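Local coordinates for protein lactaldehyde dehydrogenase (Escherichia coli, PDB 2IMP) that catalyses the irreversible, NAD-dependent oxidation of lactaldehyde to lactate, also accepts glycolaldehyde, and works as a homotetramer in fucose and rhamnose degradation, at residues A[63-68]-A[120-125]; A[264-269]-A[295-300]; A[84-89]-A[103-108]. One frame throughout, in Å; residues are numbered along the deposited sequence.

Contact 1: A[63-68]-A[120-125]; sequences LPAIER and RRYEGE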
loop_
_atom_site.group_PDB
_atom_site.type_symbol
_atom_site.label_atom_id
_atom_site.label_comp_id
_atom_site.label_asym_id
_atom_site.label_seq_id
_atom_site.Cartn_x
_atom_site.Cartn_y
_atom_site.Cartn_z
ATOM N N LEU A 63 22.280 11.671 2.927
ATOM C CA LEU A 63 22.752 10.397 3.453
ATOM C C LEU A 63 21.764 9.248 3.154
ATOM O O LEU A 63 20.549 9.429 3.260
ATOM C CB LEU A 63 22.938 10.478 4.968
ATOM C CG LEU A 63 24.110 11.291 5.523
ATOM C CD1 LEU A 63 24.064 11.259 7.043
ATOM C CD2 LEU A 63 25.424 10.715 5.018
ATOM N N PRO A 64 22.274 8.074 2.754
ATOM C CA PRO A 64 21.348 6.971 2.478
ATOM C C PRO A 64 20.508 6.776 3.761
ATOM O O PRO A 64 21.027 6.963 4.862
ATOM C CB PRO A 64 22.283 5.794 2.219
ATOM C CG PRO A 64 23.489 6.462 1.603
ATOM C CD PRO A 64 23.668 7.687 2.476
ATOM N N ALA A 65 19.232 6.419 3.615
ATOM C CA ALA A 65 18.367 6.233 4.772
ATOM C C ALA A 65 18.916 5.260 5.840
ATOM O O ALA A 65 18.780 5.506 7.042
ATOM C CB ALA A 65 16.976 5.777 4.322
ATOM N N ILE A 66 19.529 4.165 5.400
ATOM C CA ILE A 66 20.062 3.216 6.366
ATOM C C ILE A 66 21.139 3.849 7.273
ATOM O O ILE A 66 21.302 3.457 8.428
ATOM C CB ILE A 66 20.638 1.965 5.673
ATOM C CG1 ILE A 66 21.002 0.909 6.725
ATOM C CG2 ILE A 66 21.855 2.343 4.819
ATOM C CD1 ILE A 66 19.813 0.232 7.376
ATOM N N GLU A 67 21.862 4.833 6.743
ATOM C CA GLU A 67 22.867 5.505 7.555
ATOM C C GLU A 67 22.229 6.401 8.631
ATOM O O GLU A 67 22.769 6.545 9.726
ATOM C CB GLU A 67 23.841 6.299 6.678
ATOM C CG GLU A 67 24.900 5.405 6.033
ATOM C CD GLU A 67 25.821 6.142 5.071
ATOM O OE1 GLU A 67 26.326 7.229 5.429
ATOM O OE2 GLU A 67 26.051 5.618 3.958
ATOM N N ARG A 68 21.081 6.994 8.313
ATOM C CA ARG A 68 20.392 7.792 9.312
ATOM C C ARG A 68 19.847 6.850 10.405
ATOM O O ARG A 68 19.872 7.163 11.597
ATOM C CB ARG A 68 19.261 8.611 8.672
ATOM C CG ARG A 68 19.769 9.640 7.650
ATOM C CD ARG A 68 18.684 10.617 7.230
ATOM N NE ARG A 68 17.566 9.961 6.559
ATOM C CZ ARG A 68 17.385 9.935 5.243
ATOM N NH1 ARG A 68 18.252 10.532 4.439
ATOM N NH2 ARG A 68 16.329 9.317 4.731
ATOM N N ARG A 120 14.626 1.495 4.862
ATOM C CA ARG A 120 14.487 0.925 3.523
ATOM C C ARG A 120 13.035 0.557 3.165
ATOM O O ARG A 120 12.791 -0.104 2.157
ATOM C CB ARG A 120 15.325 -0.353 3.416
ATOM C CG ARG A 120 16.825 -0.188 3.627
ATOM C CD ARG A 120 17.395 -1.458 4.230
ATOM N NE ARG A 120 18.853 -1.543 4.157
ATOM C CZ ARG A 120 19.590 -2.287 4.977
ATOM N NH1 ARG A 120 19.006 -2.993 5.937
ATOM N NH2 ARG A 120 20.908 -2.348 4.825
ATOM N N ARG A 121 12.089 0.991 3.990
ATOM C CA ARG A 121 10.698 0.626 3.785
ATOM C C ARG A 121 9.700 1.701 3.307
ATOM O O ARG A 121 8.750 1.360 2.598
ATOM C CB ARG A 121 10.162 -0.036 5.056
ATOM C CG ARG A 121 10.883 -1.329 5.399
ATOM C CD ARG A 121 10.224 -2.045 6.556
ATOM N NE ARG A 121 10.628 -3.449 6.604
ATOM C CZ ARG A 121 11.809 -3.884 7.033
ATOM N NH1 ARG A 121 12.721 -3.028 7.473
ATOM N NH2 ARG A 121 12.076 -5.183 7.001
ATOM N N TYR A 122 9.870 2.964 3.687
ATOM C CA TYR A 122 8.900 3.939 3.202
ATOM C C TYR A 122 8.993 4.064 1.671
ATOM O O TYR A 122 10.069 4.293 1.115
ATOM C CB TYR A 122 9.043 5.291 3.930
ATOM C CG TYR A 122 10.314 6.080 3.711
ATOM C CD1 TYR A 122 10.376 7.081 2.744
ATOM C CD2 TYR A 122 11.428 5.878 4.520
ATOM C CE1 TYR A 122 11.511 7.874 2.602
ATOM C CE2 TYR A 122 12.570 6.656 4.381
ATOM C CZ TYR A 122 12.603 7.653 3.424
ATOM O OH TYR A 122 13.723 8.431 3.295
ATOM N N GLU A 123 7.862 3.868 1.006
ATOM C CA GLU A 123 7.849 3.852 -0.449
ATOM C C GLU A 123 7.217 5.028 -1.201
ATOM O O GLU A 123 6.250 5.632 -0.751
ATOM C CB GLU A 123 7.152 2.576 -0.942
ATOM C CG GLU A 123 7.452 1.315 -0.152
ATOM C CD GLU A 123 6.747 0.098 -0.728
ATOM O OE1 GLU A 123 5.600 0.246 -1.207
ATOM O OE2 GLU A 123 7.331 -1.004 -0.695
ATOM N N GLY A 124 7.798 5.306 -2.364
ATOM C CA GLY A 124 7.281 6.319 -3.254
ATOM C C GLY A 124 6.426 5.468 -4.185
ATOM O O GLY A 124 6.303 4.262 -3.966
ATOM N N GLU A 125 5.838 6.053 -5.219
ATOM C CA GLU A 125 4.997 5.262 -6.105
ATOM C C GLU A 125 5.168 5.565 -7.595
ATOM O O GLU A 125 5.595 6.650 -7.978
ATOM C CB GLU A 125 3.522 5.469 -5.736
ATOM C CG GLU A 125 3.241 5.377 -4.243
ATOM C CD GLU A 125 2.028 6.185 -3.817
ATOM O OE1 GLU A 125 1.877 7.335 -4.281
ATOM O OE2 GLU A 125 1.230 5.677 -3.006
#
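Ile66 sets its CD1 methyl squarely over the centre of the Arg120 guanidinium, 3.5 Å from Arg120 CZ. It can do so because CG1 lies anti to the backbone N (chi1 -172°) and carries the methyl out from the helix start toward the arginine. CG1 follows behind, 3.8 Å from Arg120 NH2, so the flat group has an aliphatic cushion on this face. The arginine chain does not start out straight at the helix; bent at chi2 (149°), its end comes nearer and presents a guanidinium face to Ile66. Its charge goes elsewhere: NH2 makes a salt bridge with Asp130 of the second subunit, which also packs on Ile66. A leucine in place of Arg120 would probably leave that aspartate without its charge partner and Ile66 CD1 without the flat face it rests on. The first turn of helix 65-81 meets the residues that lead into strand 123-127, a strand of the oligomerisation arm of aldehyde dehydrogenases; Gly124 and Glu125 pair antiparallel with a strand of the second subunit. Further in, Tyr122 crosses Arg68 at about a right angle, their planes 38° apart. Tyr122 OH lies at the guanidinium edge, in plane, 3.1 Å from Arg68 NH2. Arg68 is chiefly held by a hydrogen bond from NE to Leu168 O, while Ala65 CA lies 3.7 Å above one guanidinium face, toward the rim. Ala65 CB approaches the tyrosine obliquely, 4.5 Å from Tyr122 CE2.

Contact 2: A[264-269]-A[295-300]; sequences ADLELA and KGIYDQ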
loop_
_atom_site.group_PDB
_atom_site.type_symbol
_atom_site.label_atom_id
_atom_site.label_comp_id
_atom_site.label_asym_id
_atom_site.label_seq_id
_atom_site.Cartn_x
_atom_site.Cartn_y
_atom_site.Cartn_z
ATOM N N ALA A 264 -20.402 -7.500 30.719
ATOM C CA ALA A 264 -18.964 -7.301 30.747
ATOM C C ALA A 264 -18.223 -7.989 31.898
ATOM O O ALA A 264 -18.723 -8.060 33.020
ATOM C CB ALA A 264 -18.657 -5.813 30.776
ATOM N N ASP A 265 -17.033 -8.497 31.597
ATOM C CA ASP A 265 -16.209 -9.123 32.612
ATOM C C ASP A 265 -15.859 -8.096 33.708
ATOM O O ASP A 265 -14.858 -7.389 33.604
ATOM C CB ASP A 265 -14.923 -9.659 31.973
ATOM C CG ASP A 265 -14.067 -10.452 32.944
ATOM O OD1 ASP A 265 -13.693 -9.910 34.005
ATOM O OD2 ASP A 265 -13.763 -11.624 32.637
ATOM N N LEU A 266 -16.713 -8.007 34.725
ATOM C CA LEU A 266 -16.518 -7.064 35.817
ATOM C C LEU A 266 -15.073 -6.959 36.338
ATOM O O LEU A 266 -14.545 -5.860 36.499
ATOM C CB LEU A 266 -17.457 -7.404 36.981
ATOM C CG LEU A 266 -17.381 -6.483 38.203
ATOM C CD1 LEU A 266 -17.536 -5.029 37.774
ATOM C CD2 LEU A 266 -18.473 -6.865 39.195
ATOM N N GLU A 267 -14.450 -8.102 36.601
ATOM C CA GLU A 267 -13.077 -8.108 37.087
ATOM C C GLU A 267 -12.104 -7.413 36.115
ATOM O O GLU A 267 -11.321 -6.549 36.506
ATOM C CB GLU A 267 -12.615 -9.546 37.333
ATOM C CG GLU A 267 -13.553 -10.350 38.218
ATOM C CD GLU A 267 -13.007 -11.726 38.547
ATOM O OE1 GLU A 267 -12.675 -12.477 37.603
ATOM O OE2 GLU A 267 -12.915 -12.057 39.750
ATOM N N LEU A 268 -12.181 -7.808 34.850
ATOM C CA LEU A 268 -11.342 -7.233 33.811
ATOM C C LEU A 268 -11.543 -5.704 33.678
ATOM O O LEU A 268 -10.583 -4.933 33.701
ATOM C CB LEU A 268 -11.648 -7.932 32.480
ATOM C CG LEU A 268 -10.816 -7.649 31.223
ATOM C CD1 LEU A 268 -11.167 -8.679 30.157
ATOM C CD2 LEU A 268 -11.075 -6.244 30.708
ATOM N N ALA A 269 -12.800 -5.292 33.558
ATOM C CA ALA A 269 -13.135 -3.880 33.434
ATOM C C ALA A 269 -12.557 -3.003 34.561
ATOM O O ALA A 269 -11.899 -2.000 34.297
ATOM C CB ALA A 269 -14.650 -3.711 33.369
ATOM N N LYS A 295 -27.102 0.280 34.106
ATOM C CA LYS A 295 -27.884 -0.178 35.249
ATOM C C LYS A 295 -27.652 -1.645 35.692
ATOM O O LYS A 295 -27.207 -1.907 36.807
ATOM C CB LYS A 295 -29.372 0.021 34.944
ATOM C CG LYS A 295 -29.716 1.365 34.300
ATOM C CD LYS A 295 -29.467 2.538 35.236
ATOM C CE LYS A 295 -29.931 3.846 34.608
ATOM N NZ LYS A 295 -29.837 4.991 35.559
ATOM N N GLY A 296 -27.973 -2.578 34.803
ATOM C CA GLY A 296 -27.824 -3.990 35.103
ATOM C C GLY A 296 -26.651 -4.386 35.978
ATOM O O GLY A 296 -26.793 -5.248 36.844
ATOM N N ILE A 297 -25.493 -3.767 35.763
ATOM C CA ILE A 297 -24.303 -4.099 36.536
ATOM C C ILE A 297 -23.731 -2.928 37.371
ATOM O O ILE A 297 -22.734 -3.082 38.074
ATOM C CB ILE A 297 -23.191 -4.649 35.598
ATOM C CG1 ILE A 297 -22.025 -5.202 36.421
ATOM C CG2 ILE A 297 -22.702 -3.544 34.661
ATOM C CD1 ILE A 297 -20.918 -5.800 35.578
ATOM N N TYR A 298 -24.387 -1.776 37.285
ATOM C CA TYR A 298 -23.959 -0.583 38.007
ATOM C C TYR A 298 -23.460 -0.834 39.449
ATOM O O TYR A 298 -22.273 -0.674 39.738
ATOM C CB TYR A 298 -25.097 0.437 38.048
ATOM C CG TYR A 298 -24.681 1.793 38.576
ATOM C CD1 TYR A 298 -24.133 2.758 37.729
ATOM C CD2 TYR A 298 -24.816 2.106 39.924
ATOM C CE1 TYR A 298 -23.731 4.003 38.217
ATOM C CE2 TYR A 298 -24.416 3.345 40.422
ATOM C CZ TYR A 298 -23.876 4.287 39.565
ATOM O OH TYR A 298 -23.485 5.507 40.063
ATOM N N ASP A 299 -24.378 -1.221 40.333
ATOM C CA ASP A 299 -24.039 -1.481 41.728
ATOM C C ASP A 299 -22.786 -2.347 41.941
ATOM O O ASP A 299 -21.897 -1.982 42.705
ATOM C CB ASP A 299 -25.230 -2.113 42.442
ATOM C CG ASP A 299 -26.370 -1.139 42.629
ATOM O OD1 ASP A 299 -26.132 -0.046 43.195
ATOM O OD2 ASP A 299 -27.500 -1.465 42.215
ATOM N N GLN A 300 -22.731 -3.495 41.277
ATOM C CA GLN A 300 -21.561 -4.348 41.393
ATOM C C GLN A 300 -20.267 -3.620 40.964
ATOM O O GLN A 300 -19.278 -3.599 41.699
ATOM C CB GLN A 300 -21.726 -5.597 40.528
ATOM C CG GLN A 300 -22.565 -6.702 41.133
ATOM C CD GLN A 300 -22.699 -7.885 40.191
ATOM O OE1 GLN A 300 -23.365 -7.797 39.159
ATOM N NE2 GLN A 300 -22.050 -8.994 40.533
#
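Leu266 is wedged between two residues of the facing segment, and its two methyls go separate ways. CD2 rests against the aliphatic root of Gln300, 3.7 Å from Gln300 CB, whereas CD1 turns to the end of Ile297, 4.1 Å from Ile297 CD1. With CG trans to the backbone N (chi1 -179°), the leucine fork reaches out from the first turn of its helix toward the facing segment. Ile297 answers with a fully extended chain that delivers a single methyl at its far end. That CD1 lies 4.1 Å from Leu266 CB as well, and it is about equally near the Ala264 carbonyl oxygen, so the isoleucine tip fills the angle between the leucine stem and the backbone just before the helix. The two side chains meet at a slant, as do Leu266 and Gln300. Nothing polar joins the segments; Gln300 contributes its CB to the contact.

Leu266 is placed by a well-formed helix start. Asp265, whose side chain leaves the backbone away from the other segment, is the N-cap: its OD1 accepts from Leu268 N at 2.7 Å, nearly straight at 168°. The N-H meets the carboxylate on the anti side, 35° out of its plane. Phe301 and Arg304, further along helix 298-310, extend the same surface over Leu266, and Tyr416 of strand 409-416 lies against Ala264.

Strands 257-260 and 290-294 are parallel neighbours in one sheet, with helix 266-274 in the connection between them: a beta-alpha-beta crossover of the catalytic domain's alpha/beta fold, here packed at its helix start against the beginning of the next helix, 298-310.

Contact 3: A[84-89]-A[103-108]; sequences SEISAL and VEVAFT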
loop_
_atom_site.group_PDB
_atom_site.type_symbol
_atom_site.label_atom_id
_atom_site.label_comp_id
_atom_site.label_asym_id
_atom_site.label_seq_id
_atom_site.Cartn_x
_atom_site.Cartn_y
_atom_site.Cartn_z
ATOM N N SER A 84 18.642 3.813 34.124
ATOM C CA SER A 84 18.354 4.157 35.513
ATOM C C SER A 84 18.574 5.655 35.818
ATOM O O SER A 84 17.793 6.274 36.544
ATOM C CB SER A 84 19.197 3.294 36.461
ATOM O OG SER A 84 20.582 3.516 36.255
ATOM N N GLU A 85 19.634 6.222 35.253
ATOM C CA GLU A 85 19.915 7.636 35.448
ATOM C C GLU A 85 18.773 8.534 34.911
ATOM O O GLU A 85 18.328 9.470 35.581
ATOM C CB GLU A 85 21.222 8.016 34.744
ATOM C CG GLU A 85 21.676 9.447 34.989
ATOM C CD GLU A 85 22.747 9.906 34.003
ATOM O OE1 GLU A 85 23.684 9.124 33.713
ATOM O OE2 GLU A 85 22.651 11.057 33.523
ATOM N N ILE A 86 18.325 8.229 33.692
ATOM C CA ILE A 86 17.245 8.970 33.058
ATOM C C ILE A 86 15.883 8.752 33.767
ATOM O O ILE A 86 15.093 9.685 33.925
ATOM C CB ILE A 86 17.130 8.576 31.559
ATOM C CG1 ILE A 86 18.462 8.864 30.856
ATOM C CG2 ILE A 86 16.006 9.351 30.882
ATOM C CD1 ILE A 86 18.518 8.382 29.425
ATOM N N SER A 87 15.629 7.512 34.184
ATOM C CA SER A 87 14.402 7.192 34.900
ATOM C C SER A 87 14.268 8.040 36.177
ATOM O O SER A 87 13.189 8.554 36.491
ATOM C CB SER A 87 14.377 5.710 35.286
ATOM O OG SER A 87 14.335 4.879 34.141
ATOM N N ALA A 88 15.385 8.168 36.895
ATOM C CA ALA A 88 15.422 8.958 38.115
ATOM C C ALA A 88 15.124 10.442 37.830
ATOM O O ALA A 88 14.431 11.112 38.604
ATOM C CB ALA A 88 16.792 8.811 38.794
ATOM N N LEU A 89 15.658 10.938 36.714
ATOM C CA LEU A 89 15.407 12.314 36.318
ATOM C C LEU A 89 13.912 12.544 36.092
ATOM O O LEU A 89 13.347 13.545 36.538
ATOM C CB LEU A 89 16.177 12.661 35.044
ATOM C CG LEU A 89 17.701 12.702 35.157
ATOM C CD1 LEU A 89 18.315 12.912 33.776
ATOM C CD2 LEU A 89 18.110 13.821 36.116
ATOM N N VAL A 103 9.619 2.114 32.630
ATOM C CA VAL A 103 8.954 1.671 31.420
ATOM C C VAL A 103 9.069 2.723 30.295
ATOM O O VAL A 103 9.415 2.395 29.158
ATOM C CB VAL A 103 7.465 1.353 31.686
ATOM C CG1 VAL A 103 6.730 1.134 30.373
ATOM C CG2 VAL A 103 7.356 0.097 32.549
ATOM N N GLU A 104 8.799 3.984 30.630
ATOM C CA GLU A 104 8.917 5.039 29.634
ATOM C C GLU A 104 10.310 5.058 28.957
ATOM O O GLU A 104 10.411 5.135 27.735
ATOM C CB GLU A 104 8.653 6.413 30.252
ATOM C CG GLU A 104 8.623 7.517 29.201
ATOM C CD GLU A 104 8.439 8.909 29.781
ATOM O OE1 GLU A 104 8.022 9.023 30.951
ATOM O OE2 GLU A 104 8.702 9.890 29.053
ATOM N N VAL A 105 11.367 4.988 29.764
ATOM C CA VAL A 105 12.724 4.982 29.223
ATOM C C VAL A 105 13.004 3.773 28.299
ATOM O O VAL A 105 13.502 3.930 27.185
ATOM C CB VAL A 105 13.776 5.018 30.357
ATOM C CG1 VAL A 105 15.190 4.853 29.776
ATOM C CG2 VAL A 105 13.674 6.347 31.112
ATOM N N ALA A 106 12.675 2.574 28.777
ATOM C CA ALA A 106 12.865 1.380 27.967
ATOM C C ALA A 106 12.021 1.432 26.666
ATOM O O ALA A 106 12.500 1.085 25.589
ATOM C CB ALA A 106 12.505 0.147 28.777
ATOM N N PHE A 107 10.775 1.883 26.793
ATOM C CA PHE A 107 9.883 2.010 25.643
ATOM C C PHE A 107 10.414 3.024 24.606
ATOM O O PHE A 107 10.333 2.794 23.400
ATOM C CB PHE A 107 8.485 2.445 26.102
ATOM C CG PHE A 107 7.470 2.518 24.988
ATOM C CD1 PHE A 107 6.986 1.358 24.391
ATOM C CD2 PHE A 107 6.989 3.748 24.544
ATOM C CE1 PHE A 107 6.036 1.426 23.357
ATOM C CE2 PHE A 107 6.040 3.826 23.510
ATOM C CZ PHE A 107 5.564 2.669 22.922
ATOM N N THR A 108 10.949 4.140 25.103
ATOM C CA THR A 108 11.510 5.162 24.238
ATOM C C THR A 108 12.656 4.609 23.356
ATOM O O THR A 108 12.729 4.896 22.159
ATOM C CB THR A 108 12.019 6.360 25.075
ATOM O OG1 THR A 108 10.910 6.959 25.749
ATOM C CG2 THR A 108 12.674 7.408 24.190
#
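Val105 meets Ile86 and Ser87 without any flat side chain between them; the flat group here is the Glu104 carbonyl, whose oxygen is reached from opposite faces by Thr108 N and Thr108 OG1. The hydroxyl bond is short, 2.7 Å from Thr108 OG1 to Glu104 O, and arrives 38° above the plane, so one oxygen carries both the helical bond and a side-chain bond.

The consecutive helices 83-94 and 98-116, joined by a short link, pack beside helices 155-168 and 183-195 in the part of the aldehyde dehydrogenase fold that holds the NAD site. Val105 sits as a knob in a hole formed by Ala83, Ile86, Ser87 and Ile90 (i, i+3, i+4, i+7). CG2 does most of the touching. It stands beside the backbone N, opposite the carbonyl carbon, and comes at a slant to Ile86 CG2, 3.8 Å away. Ile86 can offer that branch because its CG2 is the one trans to its own backbone N, while its side chain also packs on Ile191 of helix 183-195.

Next to the knob, the Glu104 carboxylate is tied at both oxygens, by a salt bridge to Lys96 and by Phe157 N at the start of helix 155-168.

Ser87 OG is hydrogen-bonded to Ala83 O, one turn back along its own helix, and in that position it lies 3.4 Å from Val105 CG2.

In the fold
Along the chain, both helices of contact 3 fall between the segments of contact 1, in a stretch that is almost entirely helical; contact 2 comes much later. None of the three touches another: the centres of contact 1 and contact 3 lie about 29 Å apart, those of contact 2 and contact 3 about 36 Å, and those of contact 1 and contact 2 about 49 Å. Contact 3 is nearest the working parts. The Val105 side chain is about 13 Å from the bound lactic acid, and that of Ile86 about 12 Å from those of Leu150 and Pro177, which bind NAD. Contact 1 belongs to the subunit interfaces of the tetramer, while contact 2, remote from the sites, is touched by no other chain.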